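Local coordinates for protein Phthiocerol/phthiodiolone dimycocerosyl transferase (PDB 1Q9J) that probably transfers mycocerosyl groups from mycocerosic acid synthase onto phthiocerol, phthiodiolone and phenolphthiocerol, the last step in making the dimycocerosate esters of Mycobacterium tuberculosis, at residues A69-L72 with L73-G76. Residues are numbered along the deposited sequence; the frame is centred on the assembly and turned at random.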
loop_
_atom_site.group_PDB
_atom_site.type_symbol
_atom_site.label_atom_id
_atom_site.label_comp_id
_atom_site.label_asym_id
_atom_site.label_seq_id
_atom_site.Cartn_x
_atom_site.Cartn_y
_atom_site.Cartn_z
ATOM N N ALA A 69 -5.563 -2.315 24.162
ATOM C CA ALA A 69 -4.167 -2.695 24.348
ATOM C C ALA A 69 -3.967 -4.111 24.866
ATOM O O ALA A 69 -4.787 -4.653 25.607
ATOM C CB ALA A 69 -3.479 -1.697 25.275
ATOM N N ASP A 70 -2.859 -4.697 24.435
ATOM C CA ASP A 70 -2.471 -6.028 24.845
ATOM C C ASP A 70 -1.119 -5.945 25.544
ATOM O O ASP A 70 -0.661 -4.865 25.925
ATOM C CB ASP A 70 -2.366 -6.963 23.635
ATOM C CG ASP A 70 -3.724 -7.384 23.094
ATOM O OD1 ASP A 70 -4.596 -7.746 23.905
ATOM O OD2 ASP A 70 -3.918 -7.361 21.864
ATOM N N ASP A 71 -0.483 -7.098 25.692
ATOM C CA ASP A 71 0.812 -7.207 26.338
ATOM C C ASP A 71 1.830 -7.530 25.261
ATOM O O ASP A 71 1.478 -8.056 24.207
ATOM C CB ASP A 71 0.756 -8.330 27.369
ATOM C CG ASP A 71 -0.374 -9.312 27.085
ATOM O OD1 ASP A 71 -1.555 -8.934 27.278
ATOM O OD2 ASP A 71 -0.088 -10.453 26.653
ATOM N N LEU A 72 3.091 -7.213 25.512
ATOM C CA LEU A 72 4.119 -7.501 24.528
ATOM C C LEU A 72 4.760 -8.854 24.853
ATOM O O LEU A 72 5.520 -9.402 24.048
ATOM C CB LEU A 72 5.173 -6.377 24.517
ATOM C CG LEU A 72 4.718 -4.936 24.199
ATOM C CD1 LEU A 72 3.819 -4.407 25.311
ATOM C CD2 LEU A 72 5.927 -4.025 24.044
ATOM N N LEU A 73 4.434 -9.400 26.026
ATOM C CA LEU A 73 4.982 -10.694 26.456
ATOM C C LEU A 73 4.496 -11.867 25.600
ATOM O O LEU A 73 5.090 -12.946 25.623
ATOM C CB LEU A 73 4.648 -10.964 27.941
ATOM C CG LEU A 73 5.017 -12.322 28.580
ATOM C CD1 LEU A 73 6.501 -12.613 28.410
ATOM C CD2 LEU A 73 4.638 -12.312 30.061
ATOM N N HIS A 74 3.428 -11.663 24.836
ATOM C CA HIS A 74 2.919 -12.746 24.006
ATOM C C HIS A 74 3.385 -12.652 22.550
ATOM O O HIS A 74 3.557 -13.677 21.886
ATOM C CB HIS A 74 1.387 -12.797 24.068
ATOM C CG HIS A 74 0.704 -11.765 23.227
ATOM N ND1 HIS A 74 0.858 -11.700 21.857
ATOM C CD2 HIS A 74 -0.140 -10.759 23.555
ATOM C CE1 HIS A 74 0.142 -10.699 21.382
ATOM N NE2 HIS A 74 -0.475 -10.110 22.391
ATOM N N SER A 75 3.597 -11.434 22.054
ATOM C CA SER A 75 4.037 -11.254 20.669
ATOM C C SER A 75 5.505 -11.602 20.425
ATOM O O SER A 75 6.418 -10.938 20.918
ATOM C CB SER A 75 3.753 -9.822 20.192
ATOM O OG SER A 75 2.390 -9.676 19.824
ATOM N N GLY A 76 5.707 -12.669 19.657
ATOM C CA GLY A 76 7.037 -13.129 19.314
ATOM C C GLY A 76 7.020 -13.631 17.886
ATOM O O GLY A 76 5.952 -13.795 17.286
#
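Leu73 N passes 4.1 Å from Asp71 CB at the bend of a surface loop that joins strand 65-69 to strand 78-80. Leu73 CG lies anti to the backbone N (chi1 175°), which carries the isobutyl group away from residues 69-72. His74 then makes the main side-chain contact. With His74 CG between its backbone N and carbonyl carbon (chi1 78°), the imidazole is brought back along the chain to lie beside both aspartates. The ring meets them with an edge: Asp71 OD2 is 3.1 Å from His74 CD2, near the ring plane, while the carboxylate plane stands almost perpendicular to it, at 87°. Further along the same edge, His74 NE2 comes 3.9 Å from Asp70 CB. Asp70 OD2 is hydrogen-bonded to His56 ND1. At Ser75 the backbone N lies 3.4 Å from Leu72 O, and the side chain touches Leu47 of helix 36-49. As modelled, a ring carbon faces Asp71 and no clear hydrogen bond joins the two, though at this resolution the ring could be flipped. Asp71 OD2 and Asp70 OD2 lie 4.3 and 4.4 Å from His74 NE2, not in contact; their negative charge would, if anything, favour a protonated ring, with Asp70 partly occupied by His56.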